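Local structure of Lmo2470 protein (Listeria monocytogenes EGD-e, 5HL3) at residues Y8-P11 / D16-P19; D21-D26 / Q64-A69. The protein is an internalin, InlP, that binds calcium, interacts with the host protein afadin and facilitates the crossing of basement membranes by the bacterium. One frame throughout, in Å; residues are numbered along the deposited sequence.

Contact 1. Residues Y8-P11 / D16-P19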
loop_
_atom_site.group_PDB
_atom_site.type_symbol
_atom_site.label_atom_id
_atom_site.label_comp_id
_atom_site.label_asym_id
_atom_site.label_seq_id
_atom_site.Cartn_x
_atom_site.Cartn_y
_atom_site.Cartn_z
ATOM N N TYR A 8 14.389 -38.713 0.954
ATOM C CA TYR A 8 15.166 -39.555 0.049
ATOM C C TYR A 8 16.454 -40.026 0.769
ATOM O O TYR A 8 17.089 -39.230 1.447
ATOM C CB TYR A 8 15.506 -38.784 -1.234
ATOM C CG TYR A 8 15.951 -39.694 -2.342
ATOM C CD1 TYR A 8 15.018 -40.360 -3.153
ATOM C CD2 TYR A 8 17.286 -39.912 -2.577
ATOM C CE1 TYR A 8 15.436 -41.231 -4.149
ATOM C CE2 TYR A 8 17.710 -40.758 -3.570
ATOM C CZ TYR A 8 16.786 -41.425 -4.352
ATOM O OH TYR A 8 17.219 -42.273 -5.332
ATOM N N PRO A 9 16.852 -41.313 0.572
ATOM C CA PRO A 9 18.059 -41.817 1.235
ATOM C C PRO A 9 19.329 -41.152 0.732
ATOM O O PRO A 9 19.509 -41.005 -0.476
ATOM C CB PRO A 9 18.058 -43.307 0.861
ATOM C CG PRO A 9 17.343 -43.371 -0.453
ATOM C CD PRO A 9 16.245 -42.341 -0.300
ATOM N N LEU A 10 20.195 -40.746 1.660
ATOM C CA LEU A 10 21.463 -40.097 1.300
ATOM C C LEU A 10 22.638 -40.977 1.727
ATOM O O LEU A 10 22.487 -41.765 2.650
ATOM C CB LEU A 10 21.560 -38.754 2.025
ATOM C CG LEU A 10 20.468 -37.735 1.690
ATOM C CD1 LEU A 10 20.631 -36.444 2.504
ATOM C CD2 LEU A 10 20.475 -37.419 0.198
ATOM N N PRO A 11 23.823 -40.827 1.129
ATOM C CA PRO A 11 24.120 -39.905 0.049
ATOM C C PRO A 11 23.439 -40.265 -1.262
ATOM O O PRO A 11 23.083 -41.424 -1.490
ATOM C CB PRO A 11 25.662 -40.021 -0.112
ATOM C CG PRO A 11 26.141 -40.600 1.182
ATOM C CD PRO A 11 25.036 -41.515 1.618
ATOM N N ASP A 16 18.613 -37.174 -8.155
ATOM C CA ASP A 16 17.788 -38.234 -7.586
ATOM C C ASP A 16 16.996 -37.727 -6.369
ATOM O O ASP A 16 15.819 -38.093 -6.179
ATOM C CB ASP A 16 18.633 -39.442 -7.223
ATOM C CG ASP A 16 19.283 -40.106 -8.457
ATOM O OD1 ASP A 16 18.759 -40.001 -9.587
ATOM O OD2 ASP A 16 20.272 -40.753 -8.222
ATOM N N VAL A 17 17.590 -36.831 -5.571
ATOM C CA VAL A 17 16.876 -36.246 -4.429
ATOM C C VAL A 17 15.780 -35.289 -4.896
ATOM O O VAL A 17 14.687 -35.278 -4.341
ATOM C CB VAL A 17 17.871 -35.466 -3.529
ATOM C CG1 VAL A 17 17.144 -34.848 -2.331
ATOM C CG2 VAL A 17 19.025 -36.363 -3.057
ATOM N N PHE A 18 16.069 -34.551 -5.953
ATOM C CA PHE A 18 15.176 -33.502 -6.478
ATOM C C PHE A 18 14.916 -33.803 -7.965
ATOM O O PHE A 18 15.521 -33.194 -8.834
ATOM C CB PHE A 18 15.864 -32.149 -6.326
ATOM C CG PHE A 18 16.279 -31.832 -4.910
ATOM C CD1 PHE A 18 15.345 -31.533 -3.925
ATOM C CD2 PHE A 18 17.610 -31.802 -4.563
ATOM C CE1 PHE A 18 15.747 -31.211 -2.629
ATOM C CE2 PHE A 18 18.022 -31.461 -3.266
ATOM C CZ PHE A 18 17.081 -31.157 -2.302
ATOM N N PRO A 19 13.996 -34.725 -8.258
ATOM C CA PRO A 19 13.827 -35.245 -9.627
ATOM C C PRO A 19 12.986 -34.321 -10.519
ATOM O O PRO A 19 11.888 -34.653 -10.948
ATOM C CB PRO A 19 13.173 -36.614 -9.393
ATOM C CG PRO A 19 12.385 -36.408 -8.162
ATOM C CD PRO A 19 13.231 -35.526 -7.291
HETATM O O HOH W 1 19.804 -42.513 -5.877
#

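Contact 2. Residues D21-D26 / Q64-A69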
loop_
_atom_site.group_PDB
_atom_site.type_symbol
_atom_site.label_atom_id
_atom_site.label_comp_id
_atom_site.label_asym_id
_atom_site.label_seq_id
_atom_site.Cartn_x
_atom_site.Cartn_y
_atom_site.Cartn_z
ATOM N N ASP A 21 14.159 -31.095 -13.507
ATOM C CA ASP A 21 15.338 -30.434 -14.079
ATOM C C ASP A 21 15.588 -29.058 -13.480
ATOM O O ASP A 21 16.708 -28.754 -13.066
ATOM C CB ASP A 21 15.252 -30.382 -15.604
ATOM C CG ASP A 21 15.388 -31.789 -16.257
ATOM O OD1 ASP A 21 15.849 -32.762 -15.623
ATOM O OD2 ASP A 21 15.046 -31.913 -17.438
ATOM N N GLY A 22 14.554 -28.213 -13.401
ATOM C CA GLY A 22 14.719 -26.887 -12.886
ATOM C C GLY A 22 15.026 -26.866 -11.414
ATOM O O GLY A 22 15.865 -26.090 -10.965
ATOM N N LEU A 23 14.324 -27.683 -10.629
ATOM C CA LEU A 23 14.590 -27.704 -9.209
ATOM C C LEU A 23 16.003 -28.197 -8.931
ATOM O O LEU A 23 16.699 -27.650 -8.079
ATOM C CB LEU A 23 13.583 -28.590 -8.465
ATOM C CG LEU A 23 13.666 -28.523 -6.940
ATOM C CD1 LEU A 23 13.260 -27.137 -6.475
ATOM C CD2 LEU A 23 12.812 -29.595 -6.279
ATOM N N ALA A 24 16.430 -29.233 -9.629
ATOM C CA ALA A 24 17.777 -29.765 -9.411
ATOM C C ALA A 24 18.852 -28.761 -9.771
ATOM O O ALA A 24 19.846 -28.633 -9.077
ATOM C CB ALA A 24 17.970 -31.064 -10.159
ATOM N N LYS A 25 18.645 -28.029 -10.863
ATOM C CA LYS A 25 19.575 -26.969 -11.275
ATOM C C LYS A 25 19.699 -25.920 -10.165
ATOM O O LYS A 25 20.808 -25.548 -9.768
ATOM C CB LYS A 25 19.093 -26.331 -12.586
ATOM C CG LYS A 25 19.779 -25.037 -13.000
ATOM C CD LYS A 25 19.427 -24.603 -14.420
ATOM C CE LYS A 25 19.923 -23.182 -14.736
ATOM N NZ LYS A 25 19.145 -22.109 -14.026
ATOM N N ASP A 26 18.557 -25.455 -9.656
ATOM C CA ASP A 26 18.575 -24.445 -8.598
ATOM C C ASP A 26 19.160 -25.011 -7.309
ATOM O O ASP A 26 19.901 -24.316 -6.621
ATOM C CB ASP A 26 17.184 -23.870 -8.366
ATOM C CG ASP A 26 16.731 -22.955 -9.498
ATOM O OD1 ASP A 26 17.482 -22.781 -10.502
ATOM O OD2 ASP A 26 15.589 -22.438 -9.374
ATOM N N GLN A 64 7.166 -28.944 -4.539
ATOM C CA GLN A 64 6.813 -29.872 -3.459
ATOM C C GLN A 64 7.903 -30.926 -3.207
ATOM O O GLN A 64 7.985 -31.471 -2.099
ATOM C CB GLN A 64 5.516 -30.584 -3.834
ATOM C CG GLN A 64 4.916 -31.419 -2.736
ATOM C CD GLN A 64 4.028 -30.613 -1.836
ATOM O OE1 GLN A 64 3.292 -29.693 -2.306
ATOM N NE2 GLN A 64 4.000 -30.980 -0.567
ATOM N N LEU A 65 8.735 -31.213 -4.211
ATOM C CA LEU A 65 9.819 -32.186 -4.064
ATOM C C LEU A 65 10.828 -31.763 -2.999
ATOM O O LEU A 65 11.631 -32.577 -2.574
ATOM C CB LEU A 65 10.542 -32.432 -5.389
ATOM C CG LEU A 65 9.674 -32.970 -6.544
ATOM C CD1 LEU A 65 10.428 -32.816 -7.858
ATOM C CD2 LEU A 65 9.268 -34.424 -6.300
ATOM N N LEU A 66 10.808 -30.507 -2.569
ATOM C CA LEU A 66 11.661 -30.094 -1.458
ATOM C C LEU A 66 11.388 -30.871 -0.178
ATOM O O LEU A 66 12.272 -30.961 0.696
ATOM C CB LEU A 66 11.510 -28.585 -1.184
ATOM C CG LEU A 66 12.091 -27.627 -2.197
ATOM C CD1 LEU A 66 11.726 -26.195 -1.826
ATOM C CD2 LEU A 66 13.602 -27.748 -2.328
ATOM N N GLU A 67 10.221 -31.505 -0.074
ATOM C CA GLU A 67 9.925 -32.319 1.123
ATOM C C GLU A 67 10.745 -33.623 1.166
ATOM O O GLU A 67 10.705 -34.340 2.154
ATOM C CB GLU A 67 8.443 -32.621 1.230
ATOM C CG GLU A 67 7.937 -33.600 0.182
ATOM C CD GLU A 67 6.435 -33.612 0.029
ATOM O OE1 GLU A 67 5.703 -33.007 0.857
ATOM O OE2 GLU A 67 5.946 -34.232 -0.932
ATOM N N ARG A 68 11.499 -33.902 0.100
ATOM C CA ARG A 68 12.356 -35.090 0.043
ATOM C C ARG A 68 13.698 -34.869 0.720
ATOM O O ARG A 68 14.483 -35.802 0.802
ATOM C CB ARG A 68 12.579 -35.499 -1.407
ATOM C CG ARG A 68 11.275 -35.939 -2.093
ATOM C CD ARG A 68 11.379 -35.869 -3.604
ATOM N NE ARG A 68 12.366 -36.800 -4.165
ATOM C CZ ARG A 68 12.090 -37.995 -4.682
ATOM N NH1 ARG A 68 10.861 -38.479 -4.657
ATOM N NH2 ARG A 68 13.062 -38.722 -5.197
ATOM N N ALA A 69 13.966 -33.659 1.204
ATOM C CA ALA A 69 15.236 -33.357 1.880
ATOM C C ALA A 69 14.973 -32.545 3.136
ATOM O O ALA A 69 14.090 -31.689 3.145
ATOM C CB ALA A 69 16.170 -32.576 0.952
#

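Contact 1. Residues Y8-P11 / D16-P19
Y8 and V17 mark the nearest approach of the two backbones, their CA atoms 5.8 Å apart, where the extended, irregular segment 8-11 runs past the last turn of helix 14-17; F18 is the first residue to leave helical geometry. No hydrogen bond joins the segments directly; the Y8 and L10 side chains meet the helix end, the tyrosine against backbone as well as side chain. The Y8 ring lies flat against the backbone of the D16-V17 peptide: D16 O sits 3.7 Å above the ring plane and over its centre, while V17 N lies on the same face but toward the rim. With CG anti to the backbone N (chi1 -164°), Y8 carries its hydroxyl end toward D16, where OH comes within 3.7 Å of D16 CB. A water in the ring plane, at the edge, completes this end: it lies 2.7 Å from Y8 OH and donates a 3.0 Å hydrogen bond to D16 OD2, bridging phenol and carboxylate, whose planes are turned 43° apart. Farther along, V17 reaches out with its CG2 branch alone: CG2 touches L10 CD2 at 3.7 Å, the two side chains crossing at about a right angle, and Y8 CD2 at 4.0 Å. The V17 CG1 branch instead rests on the face of the F18 ring. D16 O has R68 NH2 as a hydrogen-bond donor, so the carbonyl facing the tyrosine is also gripped from the loop after helix 60-63. Beyond the contact, L10 leans on Q42 and L45 of helix 42-46, and F18 turns to L23 and M27 of helix 21-30, placing the pair of segments among the small helices of the internalin N-terminal region.

Contact 2. Residues D21-D26 / Q64-A69
L23, on the first turns of helix 21-30, faces L65 at the start of the 3-10 segment 65-68, the CA atoms 8.3 Å apart; at that spacing the backbones do not touch and side chains alone fill the gap. L23 carries the contact with both of its methyl groups. Its CG stands anti to the backbone N (chi1 -172°), which sends the branched end out from the helix: CD2 meets L65 CB at 3.7 Å, and CD1 approaches L66 CD2 more loosely at 4.2 Å, so that one leucine bears on two successive residues of the 3-10 turn. The L23 and L65 side chains meet at a slant. Both L23 and L66 also lie against F53 of strand 50-53, which adds an aromatic group to the leucine cluster. The 3-10 turn is held by i to i+3 backbone bonds, among them R68 N to L65 O at 3.0 Å. On its outer flank Q64 NE2 donates to E67 OE1 at 3.0 Å (N-H...O angle 166°), from above the carboxylate plane, whereas OE1 lies nearly in the plane of the Q64 amide. One turn on from L23, D26 accepts bonds from E54 N and T55 OG1, tying this helix to the chain just after strand 50-53. The helix thus packs L23 against strand 50-53, the outermost strand of the parallel sheet, and against the 3-10 turn after helix 60-63, consistent with the N-terminal cap of internalins, which covers the end of the leucine-rich-repeat core.

Contact 1 and contact 2 lie side by side, their centres 9 Å apart, at the N-terminal end of the chain. R68 of contact 2 is the main bridge: its NE reaches V17 O at 2.8 Å in a probable hydrogen bond, and its backbone O lies 2.9 Å from Y8 N, so both segments of contact 1 are pinned to the same residue. P19 CD packs on R68 NE at 3.5 Å, and F18 O on A24 CB at 3.5 Å. Neither contact forms a calcium site in this model: the D16 side chain is about 13 Å from a bound calcium ion, and that of V17 about 10 Å from that of D38, a calcium ligand that binds none here.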